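Local coordinates for beta-agarase D (Zobellia galactanivorans, PDB 4ASM), which hydrolyses the beta-1,4-galactosidic linkages of agarose as a retaining endo-acting enzyme, here represented by its family GH16 catalytic domain, at residues V302-F306 with N307-N311; S329-E333 with A334-P338. All blocks are in the same frame, centred on the assembly; numbering follows the deposited sequence.

Contact 1: residues V302-F306 with N307-N311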
# COMPACT_ATOMS: atom_id res chain seq x y z
N VAL A 302 1.11 -6.73 16.75
CA VAL A 302 1.24 -6.89 15.30
C VAL A 302 1.17 -5.52 14.61
O VAL A 302 1.29 -5.43 13.40
CB VAL A 302 0.18 -7.86 14.71
CG1 VAL A 302 0.41 -9.28 15.21
CG2 VAL A 302 -1.25 -7.40 15.00
N ILE A 303 0.96 -4.47 15.40
CA ILE A 303 0.98 -3.09 14.90
C ILE A 303 2.38 -2.48 15.04
O ILE A 303 2.97 -2.05 14.06
CB ILE A 303 -0.07 -2.18 15.62
CG1 ILE A 303 -1.50 -2.74 15.51
CG2 ILE A 303 0.00 -0.72 15.11
CD1 ILE A 303 -2.02 -2.99 14.10
N ASP A 304 2.90 -2.50 16.27
CA ASP A 304 4.16 -1.84 16.62
C ASP A 304 4.89 -2.71 17.66
O ASP A 304 4.91 -2.37 18.85
CB ASP A 304 3.84 -0.45 17.18
CG ASP A 304 5.07 0.39 17.48
OD1 ASP A 304 6.15 0.02 17.00
OD2 ASP A 304 4.90 1.42 18.17
N PRO A 305 5.43 -3.87 17.24
CA PRO A 305 6.02 -4.82 18.20
C PRO A 305 7.20 -4.24 18.96
O PRO A 305 7.47 -4.71 20.07
CB PRO A 305 6.47 -6.00 17.33
CG PRO A 305 6.57 -5.46 15.92
CD PRO A 305 5.49 -4.38 15.86
N PHE A 306 7.89 -3.28 18.36
CA PHE A 306 9.12 -2.70 18.94
C PHE A 306 8.96 -1.29 19.53
O PHE A 306 9.96 -0.64 19.84
CB PHE A 306 10.26 -2.78 17.93
CG PHE A 306 10.38 -4.13 17.28
CD1 PHE A 306 10.50 -5.27 18.07
CD2 PHE A 306 10.33 -4.27 15.91
CE1 PHE A 306 10.58 -6.55 17.48
CE2 PHE A 306 10.41 -5.54 15.31
CZ PHE A 306 10.56 -6.68 16.10
N ASN A 307 7.71 -0.84 19.66
CA ASN A 307 7.39 0.41 20.35
C ASN A 307 7.98 1.63 19.65
O ASN A 307 8.37 2.62 20.31
CB ASN A 307 7.85 0.36 21.81
CG ASN A 307 7.18 1.41 22.66
OD1 ASN A 307 6.03 1.76 22.44
ND2 ASN A 307 7.92 1.94 23.64
N TYR A 308 8.02 1.59 18.32
CA TYR A 308 8.58 2.70 17.54
C TYR A 308 7.78 3.99 17.76
O TYR A 308 8.35 5.10 17.70
CB TYR A 308 8.58 2.35 16.05
CG TYR A 308 9.59 1.32 15.62
CD1 TYR A 308 10.53 0.79 16.52
CD2 TYR A 308 9.59 0.83 14.31
CE1 TYR A 308 11.45 -0.19 16.11
CE2 TYR A 308 10.47 -0.12 13.90
CZ TYR A 308 11.41 -0.65 14.79
OH TYR A 308 12.27 -1.60 14.31
N LEU A 309 6.48 3.87 17.98
CA LEU A 309 5.59 5.04 18.11
C LEU A 309 5.57 5.60 19.54
O LEU A 309 5.08 6.72 19.77
CB LEU A 309 4.16 4.73 17.65
CG LEU A 309 4.02 4.20 16.22
CD1 LEU A 309 2.55 3.98 15.90
CD2 LEU A 309 4.67 5.17 15.20
N ASN A 310 6.07 4.79 20.47
CA ASN A 310 6.00 5.11 21.91
C ASN A 310 4.64 5.69 22.31
O ASN A 310 4.57 6.71 23.02
CB ASN A 310 7.13 6.06 22.30
CG ASN A 310 7.36 6.09 23.80
OD1 ASN A 310 7.11 5.10 24.49
ND2 ASN A 310 7.82 7.22 24.31
N ASN A 311 3.55 5.05 21.88
CA ASN A 311 2.22 5.62 22.04
C ASN A 311 1.15 4.62 22.45
O ASN A 311 -0.04 4.89 22.29
CB ASN A 311 1.81 6.36 20.74
CG ASN A 311 1.31 5.42 19.65
OD1 ASN A 311 1.51 4.20 19.73
ND2 ASN A 311 0.70 5.97 18.61
O HOH W 1 4.05 2.42 20.59
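D304 folds its carboxylate back over the chain that follows and receives two successive backbone N-H groups, those of Y308 and L309, on different oxygens. OD1 accepts Y308 N at 2.8 Å through its syn lone pair. OD2 takes L309 N at 2.9 Å, also on the syn side but 23° out of the carboxylate plane, in the straighter of the two bonds. With chi1 at -175°, CG stands opposite the backbone N, which turns the acid toward these amides. The same residue begins a type I beta turn ending at N307: N307 N reaches D304 O at 3.3 Å from well above the carbonyl plane. Side chain and backbone of one buried aspartate therefore pin three consecutive amides.

Close packing continues where F306 and Y308 run side by side, with F306 CB 3.4 Å from Y308 CE1; the ring planes meet obliquely at 44°.

Toward N307 and the exposed N310 the contact is looser, and a water bridges it. Water 1 accepts a bond from N311 N and lies 2.8 Å from both D304 OD2 and N307 OD1, while N307 ND2 makes only a weak bond to N310 OD1.

The side chain of L309 is about 8 Å from that of R192, a probable substrate-binding residue, so the turn probably lies behind the cleft edge rather than in it. The loop rests on strand 183-191, where D304, Y308 and L309 all touch V189, while Y308 also reaches strand 197-199 and L309 meets Q159 of strand 159-166.

Contact 2: residues S329-E333 with A334-P338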
# COMPACT_ATOMS: atom_id res chain seq x y z
N SER A 329 14.13 -0.51 -3.36
CA SER A 329 15.52 -0.90 -3.28
C SER A 329 15.75 -2.40 -3.37
O SER A 329 16.62 -2.84 -4.10
CB SER A 329 16.16 -0.37 -1.99
OG SER A 329 16.06 1.04 -1.93
N TRP A 330 14.96 -3.17 -2.62
CA TRP A 330 15.17 -4.64 -2.59
C TRP A 330 14.93 -5.28 -3.96
O TRP A 330 15.69 -6.17 -4.40
CB TRP A 330 14.32 -5.30 -1.47
CG TRP A 330 12.82 -5.31 -1.75
CD1 TRP A 330 11.99 -4.24 -1.82
CD2 TRP A 330 12.02 -6.46 -2.03
NE1 TRP A 330 10.70 -4.65 -2.10
CE2 TRP A 330 10.70 -6.01 -2.24
CE3 TRP A 330 12.30 -7.84 -2.12
CZ2 TRP A 330 9.65 -6.89 -2.53
CZ3 TRP A 330 11.26 -8.71 -2.41
CH2 TRP A 330 9.95 -8.22 -2.62
N GLN A 331 13.89 -4.82 -4.66
CA GLN A 331 13.61 -5.32 -5.99
C GLN A 331 14.73 -4.92 -6.95
O GLN A 331 15.20 -5.75 -7.74
CB GLN A 331 12.26 -4.77 -6.48
CG GLN A 331 11.02 -5.39 -5.82
CD GLN A 331 10.71 -6.81 -6.34
OE1 GLN A 331 9.78 -7.02 -7.15
NE2 GLN A 331 11.47 -7.75 -5.87
N ALA A 332 15.15 -3.66 -6.90
CA ALA A 332 16.15 -3.14 -7.82
C ALA A 332 17.51 -3.81 -7.62
O ALA A 332 18.19 -4.16 -8.59
CB ALA A 332 16.25 -1.63 -7.69
N GLU A 333 17.90 -3.99 -6.35
CA GLU A 333 19.18 -4.64 -6.06
C GLU A 333 19.22 -6.05 -6.66
O GLU A 333 20.26 -6.48 -7.19
CB GLU A 333 19.43 -4.67 -4.56
CG GLU A 333 20.75 -5.37 -4.19
CD GLU A 333 21.17 -5.19 -2.74
OE1 GLU A 333 20.58 -4.37 -2.03
OE2 GLU A 333 22.12 -5.89 -2.33
N ALA A 334 18.08 -6.75 -6.56
CA ALA A 334 17.95 -8.12 -7.03
C ALA A 334 17.73 -8.21 -8.55
O ALA A 334 17.60 -9.32 -9.08
CB ALA A 334 16.79 -8.81 -6.30
N TYR A 335 17.69 -7.07 -9.23
CA TYR A 335 17.43 -6.99 -10.68
C TYR A 335 16.04 -7.48 -11.05
O TYR A 335 15.76 -7.86 -12.20
CB TYR A 335 18.50 -7.73 -11.49
CG TYR A 335 19.86 -7.06 -11.41
CD1 TYR A 335 20.15 -5.94 -12.19
CD2 TYR A 335 20.83 -7.53 -10.53
CE1 TYR A 335 21.38 -5.33 -12.11
CE2 TYR A 335 22.08 -6.90 -10.43
CZ TYR A 335 22.34 -5.80 -11.23
OH TYR A 335 23.58 -5.18 -11.15
N ARG A 336 15.14 -7.50 -10.06
CA ARG A 336 13.75 -7.82 -10.37
C ARG A 336 12.99 -6.66 -11.03
O ARG A 336 11.97 -6.91 -11.65
CB ARG A 336 13.01 -8.43 -9.18
CG ARG A 336 13.47 -9.88 -8.91
CD ARG A 336 12.53 -10.60 -7.94
NE ARG A 336 12.65 -9.96 -6.64
CZ ARG A 336 13.53 -10.30 -5.70
NH1 ARG A 336 14.38 -11.32 -5.88
NH2 ARG A 336 13.56 -9.61 -4.58
N SER A 337 13.53 -5.43 -10.94
CA SER A 337 12.99 -4.24 -11.64
C SER A 337 12.88 -4.46 -13.13
O SER A 337 13.62 -5.28 -13.67
CB SER A 337 13.94 -3.03 -11.56
OG SER A 337 14.51 -2.80 -10.31
N PRO A 338 12.03 -3.67 -13.81
CA PRO A 338 11.81 -3.87 -15.25
C PRO A 338 13.06 -3.82 -16.10
O PRO A 338 14.00 -3.08 -15.80
CB PRO A 338 10.88 -2.72 -15.63
CG PRO A 338 10.11 -2.47 -14.36
CD PRO A 338 11.16 -2.60 -13.29
O HOH W 2 17.35 -2.40 -11.43
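R336 and Q331 meet at a Schellman motif that ends helix 329-333. Two backbone bonds define it: R336 N reaches back five residues to Q331 O at 2.9 Å, and Y335 N, nested inside that span, bonds to A332 O at 3.0 Å. Y335 makes the reversal possible with its positive phi of 64°. The donors approach differently, R336 N tilted modestly from the carbonyl plane of Q331, Y335 N well above that of A332. Just before them, A334 N closes a last helical bond to W330 O at 3.3 Å.

Among side chains, the flat groups gather around the R336 guanidinium. Its chain, bent at chi3 (-66°), curls back along the helix, crossing Q331 at about a right angle, with amide and guanidinium planes 35° apart. NH2 then comes 3.3 Å from CE3 of the W330 indole in an oblique approach, and the methyl of A334 sits over one guanidinium face, toward its rim. W330 also makes edge-to-face pairs with F179 and Y167 and lies about 3 Å, at nearest atoms, from a bound di(hydroxyethyl)ether. Its side chain is about 6 Å from that of E165, the proton donor by similarity, so this helix end probably borders the substrate cleft.

Polar links hold two further sides of the turn. On one, the extended E333 side chain carries OE2 to S108, while R115 binds the carbonyl oxygens of both A332 and E333. On another, S337 turns its hydroxyl toward A332; OG bonds to D327, which precedes the helix, and receives a bond from water 2. S337 OG stands 3.0 Å from A332 CA and 3.4 Å from A332 CB.

In the fold
Along the chain the two contacts are in series, neither nested nor crossing. Contact 1 closes within the long loop between helix 291-297 and strand 320-326, laying it against strands 183-191 and 197-199. Strand 320-326, which pairs with 112-125 and 147-153, then carries the chain to helix 329-333, and contact 2 turns it off that helix toward helix 340-343 and the final strand, 350-362. Contacts 1 and 2 have centres 29 Å apart and nearest atoms about 16 Å apart. Of the probable substrate-binding side chains, R192 and E160 lie about 8 to 9 Å from that of L309, N109 and E165 about 6 Å from those of E333 and W330 respectively.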